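Local coordinates for ATP-dependent RNA helicase HrpB (Escherichia coli, PDB 6EUD), which hydrolyses ATP to ADP and phosphate as a bacterial DExH-box RNA helicase that binds single-stranded RNA, at residues A[211-215]-A[268-272]; A[259-263]-A[282-286]. One frame throughout, in Å; residues are numbered along the deposited sequence.

Contact 1 (A[211-215]-A[268-272])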
ATOM      1  N   LEU A 211      38.044   1.882  14.589  1.00 34.98           N
ATOM      2  CA  LEU A 211      38.664   2.770  15.553  1.00 38.13           C
ATOM      3  C   LEU A 211      40.139   2.440  15.704  1.00 39.03           C
ATOM      4  O   LEU A 211      40.961   3.309  15.961  1.00 38.37           O
ATOM      5  CB  LEU A 211      37.959   2.657  16.910  1.00 37.26           C
ATOM      6  CG  LEU A 211      36.509   3.151  16.933  1.00 38.45           C
ATOM      7  CD1 LEU A 211      35.848   2.874  18.280  1.00 42.62           C
ATOM      8  CD2 LEU A 211      36.465   4.623  16.612  1.00 36.92           C
ATOM      9  N   ARG A 212      40.468   1.168  15.544  1.00 41.09           N
ATOM     10  CA  ARG A 212      41.834   0.718  15.741  1.00 39.62           C
ATOM     11  C   ARG A 212      42.714   1.085  14.555  1.00 34.65           C
ATOM     12  O   ARG A 212      43.879   1.384  14.722  1.00 39.09           O
ATOM     13  CB  ARG A 212      41.872  -0.789  15.968  1.00 43.45           C
ATOM     14  CG  ARG A 212      43.234  -1.326  16.434  1.00 48.05           C
ATOM     15  CD  ARG A 212      43.288  -2.857  16.400  1.00 48.42           C
ATOM     16  NE  ARG A 212      43.263  -3.367  15.030  1.00 52.90           N
ATOM     17  CZ  ARG A 212      44.333  -3.448  14.238  1.00 62.21           C
ATOM     18  NH1 ARG A 212      45.528  -3.056  14.676  1.00 66.40           N
ATOM     19  NH2 ARG A 212      44.216  -3.922  13.002  1.00 65.44           N
ATOM     20  N   GLN A 213      42.157   1.049  13.354  1.00 34.69           N
ATOM     21  CA  GLN A 213      42.964   1.274  12.171  1.00 41.54           C
ATOM     22  C   GLN A 213      42.947   2.723  11.720  1.00 39.65           C
ATOM     23  O   GLN A 213      43.866   3.177  11.043  1.00 45.92           O
ATOM     24  CB  GLN A 213      42.494   0.377  11.024  1.00 45.33           C
ATOM     25  CG  GLN A 213      42.764  -1.093  11.243  1.00 56.03           C
ATOM     26  CD  GLN A 213      42.521  -1.904   9.987  1.00 66.86           C
ATOM     27  OE1 GLN A 213      42.611  -1.385   8.873  1.00 74.18           O
ATOM     28  NE2 GLN A 213      42.200  -3.181  10.159  1.00 71.66           N
ATOM     29  N   GLU A 214      41.902   3.449  12.087  1.00 33.24           N
ATOM     30  CA  GLU A 214      41.688   4.759  11.499  1.00 36.28           C
ATOM     31  C   GLU A 214      41.599   5.819  12.580  1.00 35.65           C
ATOM     32  O   GLU A 214      41.234   5.555  13.722  1.00 36.46           O
ATOM     33  CB  GLU A 214      40.423   4.795  10.623  1.00 35.76           C
ATOM     34  CG  GLU A 214      40.269   3.657   9.619  1.00 40.00           C
ATOM     35  CD  GLU A 214      41.344   3.639   8.561  1.00 47.37           C
ATOM     36  OE1 GLU A 214      42.021   4.675   8.362  1.00 46.87           O
ATOM     37  OE2 GLU A 214      41.500   2.578   7.920  1.00 50.58           O
ATOM     38  N   SER A 215      41.973   7.025  12.192  1.00 35.28           N
ATOM     39  CA  SER A 215      41.974   8.175  13.076  1.00 36.84           C
ATOM     40  C   SER A 215      40.640   8.916  12.989  1.00 35.29           C
ATOM     41  O   SER A 215      40.030   8.968  11.924  1.00 32.14           O
ATOM     42  CB  SER A 215      43.139   9.100  12.707  1.00 38.53           C
ATOM     43  OG  SER A 215      42.929  10.400  13.219  1.00 45.70           O
ATOM     44  N   MET A 268      40.415  13.133  23.260  1.00 56.55           N
ATOM     45  CA  MET A 268      39.536  11.991  23.085  1.00 52.73           C
ATOM     46  C   MET A 268      38.805  11.994  21.738  1.00 45.26           C
ATOM     47  O   MET A 268      38.805  12.980  21.011  1.00 44.26           O
ATOM     48  CB  MET A 268      38.534  11.941  24.237  1.00 54.40           C
ATOM     49  CG  MET A 268      39.196  11.734  25.608  1.00 54.47           C
ATOM     50  SD  MET A 268      37.958  11.369  26.847  1.00 82.24           S
ATOM     51  CE  MET A 268      36.851  12.754  26.610  1.00 74.45           C
ATOM     52  N   ARG A 269      38.209  10.860  21.409  1.00 40.50           N
ATOM     53  CA  ARG A 269      37.433  10.700  20.190  1.00 39.53           C
ATOM     54  C   ARG A 269      36.069  10.169  20.579  1.00 36.54           C
ATOM     55  O   ARG A 269      35.942   9.523  21.610  1.00 41.38           O
ATOM     56  CB  ARG A 269      38.138   9.746  19.219  1.00 40.58           C
ATOM     57  CG  ARG A 269      38.337   8.335  19.778  1.00 40.81           C
ATOM     58  CD  ARG A 269      39.418   7.561  19.043  1.00 38.75           C
ATOM     59  NE  ARG A 269      39.168   7.492  17.612  1.00 36.34           N
ATOM     60  CZ  ARG A 269      39.677   6.559  16.820  1.00 36.79           C
ATOM     61  NH1 ARG A 269      40.453   5.616  17.335  1.00 36.56           N
ATOM     62  NH2 ARG A 269      39.407   6.560  15.517  1.00 36.55           N
ATOM     63  N   LYS A 270      35.050  10.419  19.766  1.00 33.76           N
ATOM     64  CA  LYS A 270      33.708   9.939  20.088  1.00 33.90           C
ATOM     65  C   LYS A 270      33.129   8.994  19.042  1.00 37.05           C
ATOM     66  O   LYS A 270      33.394   9.114  17.845  1.00 40.91           O
ATOM     67  CB  LYS A 270      32.756  11.127  20.288  1.00 38.36           C
ATOM     68  CG  LYS A 270      32.499  11.911  19.019  1.00 43.18           C
ATOM     69  CD  LYS A 270      31.549  13.091  19.225  1.00 46.58           C
ATOM     70  CE  LYS A 270      31.322  13.780  17.886  1.00 43.47           C
ATOM     71  NZ  LYS A 270      30.435  14.949  17.960  1.00 43.99           N
ATOM     72  N   VAL A 271      32.336   8.041  19.519  1.00 36.51           N
ATOM     73  CA  VAL A 271      31.480   7.249  18.664  1.00 33.76           C
ATOM     74  C   VAL A 271      30.044   7.695  18.873  1.00 34.75           C
ATOM     75  O   VAL A 271      29.505   7.564  19.964  1.00 41.41           O
ATOM     76  CB  VAL A 271      31.592   5.750  18.957  1.00 32.03           C
ATOM     77  CG1 VAL A 271      30.592   4.964  18.090  1.00 25.72           C
ATOM     78  CG2 VAL A 271      33.026   5.271  18.728  1.00 30.49           C
ATOM     79  N   VAL A 272      29.431   8.229  17.829  1.00 29.67           N
ATOM     80  CA  VAL A 272      28.051   8.644  17.917  1.00 32.77           C
ATOM     81  C   VAL A 272      27.189   7.551  17.324  1.00 34.59           C
ATOM     82  O   VAL A 272      27.340   7.181  16.162  1.00 39.02           O
ATOM     83  CB  VAL A 272      27.802   9.984  17.198  1.00 26.87           C
ATOM     84  CG1 VAL A 272      26.356  10.361  17.282  1.00 29.30           C
ATOM     85  CG2 VAL A 272      28.631  11.069  17.825  1.00 31.08           C
TER
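NH1 of R269 donates to O of L211 over 2.7 Å, a fairly straight bond (157° at the hydrogen) with that oxygen at the edge of the guanidinium, in its plane. From strand 269-274 the arginine holds three backbone oxygens where helix 199-213 runs out, two of them in 211-215. NH2 of R269 is bonded to O of E214 at 2.8 Å, more bent at 141° and with the oxygen tilted from the plane; the same NH2 also reaches O of G216. CD2 of L211 lies over the centre of one guanidinium face, 3.7 Å from NH2 of R269. The arginine chain gets there with CG between its backbone N and carbonyl carbon (chi1 61°) and a later bend at chi3. The other branch of L211, CD1, packs on CG2 of V271 at 3.7 Å, and both side chains also rest on L218 of strand 217-221. A leucine in place of R269 would probably cost the carbonyls of L211, E214 and G216 these N-H donors and leave the turn after the helix freer to move. One side chain thus ties a helix C-terminus to the sheet, and its positive charge probably suits the negative end of the helix dipole.

Contact 2 (A[259-263]-A[282-286])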
ATOM      1  N   LYS A 259      26.458  16.487  23.747  1.00 66.38           N
ATOM      2  CA  LYS A 259      27.701  15.729  23.833  1.00 62.55           C
ATOM      3  C   LYS A 259      27.947  14.923  22.548  1.00 56.64           C
ATOM      4  O   LYS A 259      29.078  14.825  22.068  1.00 52.73           O
ATOM      5  CB  LYS A 259      27.666  14.799  25.035  1.00 64.13           C
ATOM      6  CG  LYS A 259      28.969  14.095  25.293  1.00 68.71           C
ATOM      7  CD  LYS A 259      28.851  13.153  26.470  1.00 73.27           C
ATOM      8  CE  LYS A 259      27.827  12.076  26.203  1.00 74.02           C
ATOM      9  NZ  LYS A 259      27.803  11.115  27.332  1.00 78.78           N
ATOM     10  N   ALA A 260      26.876  14.363  21.998  1.00 52.36           N
ATOM     11  CA  ALA A 260      26.942  13.681  20.715  1.00 53.13           C
ATOM     12  C   ALA A 260      27.154  14.636  19.525  1.00 54.47           C
ATOM     13  O   ALA A 260      27.876  14.294  18.601  1.00 51.21           O
ATOM     14  CB  ALA A 260      25.688  12.849  20.496  1.00 49.79           C
ATOM     15  N   ILE A 261      26.546  15.821  19.530  1.00 56.27           N
ATOM     16  CA  ILE A 261      26.641  16.692  18.351  1.00 54.72           C
ATOM     17  C   ILE A 261      27.941  17.467  18.343  1.00 56.47           C
ATOM     18  O   ILE A 261      28.549  17.648  17.288  1.00 57.94           O
ATOM     19  CB  ILE A 261      25.458  17.689  18.251  1.00 69.31           C
ATOM     20  CG1 ILE A 261      24.163  16.937  17.925  1.00 68.02           C
ATOM     21  CG2 ILE A 261      25.725  18.758  17.182  1.00 64.80           C
ATOM     22  CD1 ILE A 261      22.983  17.835  17.613  1.00 67.88           C
ATOM     23  N   LEU A 262      28.368  17.910  19.524  1.00 58.22           N
ATOM     24  CA  LEU A 262      29.582  18.705  19.662  1.00 61.28           C
ATOM     25  C   LEU A 262      30.846  17.861  19.546  1.00 63.56           C
ATOM     26  O   LEU A 262      30.848  16.686  19.915  1.00 65.05           O
ATOM     27  CB  LEU A 262      29.582  19.450  20.996  1.00 63.17           C
ATOM     28  CG  LEU A 262      28.519  20.541  21.110  1.00 65.99           C
ATOM     29  CD1 LEU A 262      28.667  21.308  22.424  1.00 66.57           C
ATOM     30  CD2 LEU A 262      28.590  21.479  19.904  1.00 64.84           C
ATOM     31  N   PRO A 263      31.930  18.462  19.030  1.00 63.63           N
ATOM     32  CA  PRO A 263      33.200  17.747  18.910  1.00 60.93           C
ATOM     33  C   PRO A 263      33.635  17.109  20.223  1.00 57.33           C
ATOM     34  O   PRO A 263      33.381  17.661  21.288  1.00 57.97           O
ATOM     35  CB  PRO A 263      34.179  18.843  18.483  1.00 64.92           C
ATOM     36  CG  PRO A 263      33.325  19.822  17.748  1.00 68.96           C
ATOM     37  CD  PRO A 263      32.014  19.828  18.482  1.00 67.92           C
ATOM     38  N   LEU A 282      20.188  16.227  10.871  1.00 75.36           N
ATOM     39  CA  LEU A 282      21.010  16.604  12.005  1.00 72.16           C
ATOM     40  C   LEU A 282      22.473  16.620  11.593  1.00 70.14           C
ATOM     41  O   LEU A 282      22.936  15.741  10.857  1.00 71.18           O
ATOM     42  CB  LEU A 282      20.770  15.635  13.161  1.00 73.02           C
ATOM     43  CG  LEU A 282      20.910  16.147  14.588  1.00 72.93           C
ATOM     44  CD1 LEU A 282      20.275  17.514  14.723  1.00 76.33           C
ATOM     45  CD2 LEU A 282      20.228  15.159  15.509  1.00 67.60           C
ATOM     46  N   THR A 283      23.191  17.634  12.049  1.00 67.54           N
ATOM     47  CA  THR A 283      24.603  17.748  11.748  1.00 69.51           C
ATOM     48  C   THR A 283      25.454  17.406  12.962  1.00 67.31           C
ATOM     49  O   THR A 283      25.472  18.135  13.953  1.00 71.69           O
ATOM     50  CB  THR A 283      24.938  19.154  11.233  1.00 74.70           C
ATOM     51  OG1 THR A 283      24.446  19.283   9.893  1.00 78.99           O
ATOM     52  CG2 THR A 283      26.438  19.408  11.246  1.00 74.27           C
ATOM     53  N   ILE A 284      26.143  16.273  12.877  1.00 62.61           N
ATOM     54  CA  ILE A 284      27.069  15.853  13.922  1.00 56.73           C
ATOM     55  C   ILE A 284      28.479  16.301  13.542  1.00 55.20           C
ATOM     56  O   ILE A 284      28.958  16.013  12.446  1.00 54.43           O
ATOM     57  CB  ILE A 284      27.027  14.327  14.152  1.00 52.68           C
ATOM     58  CG1 ILE A 284      25.729  13.919  14.859  1.00 53.66           C
ATOM     59  CG2 ILE A 284      28.147  13.909  15.052  1.00 49.10           C
ATOM     60  CD1 ILE A 284      24.530  13.812  13.975  1.00 54.60           C
ATOM     61  N   GLU A 285      29.130  17.025  14.444  1.00 50.37           N
ATOM     62  CA  GLU A 285      30.423  17.610  14.138  1.00 52.16           C
ATOM     63  C   GLU A 285      31.604  16.731  14.556  1.00 46.99           C
ATOM     64  O   GLU A 285      31.461  15.832  15.374  1.00 51.18           O
ATOM     65  CB  GLU A 285      30.530  18.975  14.801  1.00 61.41           C
ATOM     66  CG  GLU A 285      29.383  19.884  14.457  1.00 70.86           C
ATOM     67  CD  GLU A 285      29.311  21.062  15.385  1.00 82.75           C
ATOM     68  OE1 GLU A 285      28.254  21.722  15.412  1.00 87.68           O
ATOM     69  OE2 GLU A 285      30.312  21.324  16.091  1.00 87.66           O
ATOM     70  N   GLY A 286      32.763  16.999  13.963  1.00 39.52           N
ATOM     71  CA  GLY A 286      34.017  16.340  14.296  1.00 35.33           C
ATOM     72  C   GLY A 286      34.150  14.949  13.703  1.00 38.96           C
ATOM     73  O   GLY A 286      35.031  14.185  14.101  1.00 43.18           O
TER
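I261 and L282 meet with their side chains at about a right angle, CD1 of I261 lying 4.0 Å from CD1 of L282 and equally close to its CG. The two branches of I261 divide the work. CG1, anti to the carbonyl carbon (chi1 -69°), carries CD1 to the leucine, while CG2 is directed at the backbone of the facing loop and comes within 3.3 Å of O of T283. I284 uses a methyl in the reverse sense: its CG2 approaches O of A260 at 3.6 Å, and its side chain packs on K270 and V272 of strand 269-274. Just beyond these contacts a backbone bond joins the two segments, N of E285 to O of I261, 3.0 Å long and 160° at the hydrogen, with the donor in the carbonyl plane. All this belongs to the second RecA-like domain of the helicase core, where the end of helix 256-261 lies against the loop that leads into strand 287-302. In that loop L282 to I284 close what is, by its sequence, helicase motif V, and T283 touches T32, in the predicted ATP-binding P-loop of the first domain, so this edge faces the cleft between the domains. E285 crosses P263 obliquely: its extended chain places OE2 3.3 Å from CD of the proline ring. With L262 the glutamate lies alongside, both side chains pointing the same way, and CD2 of the leucine stands 4.2 Å from OE2 of E285. G286 follows with a positive phi of 78°, and a beta carbon there would sit close to CA of P263.

Contacts 1 and 2 lie in the same RecA-like domain, the second of the helicase core, with their centres about 14 Å apart. Their segments alternate along the chain: 211-215, 259-263, 268-272, then 282-286. Strand 269-274 forms the bridge, for it is the next regular element after helix 256-261 of contact 2 and supplies one half of contact 1. R269 and V271 serve contact 1, whereas K270 between them points away from it, and NZ of K270 lies 2.6 Å from O of L262 and 2.7 Å from O of A260, both probable hydrogen bonds. A single strand therefore secures two helix C-termini, one of them beside the loop that meets the predicted nucleotide site.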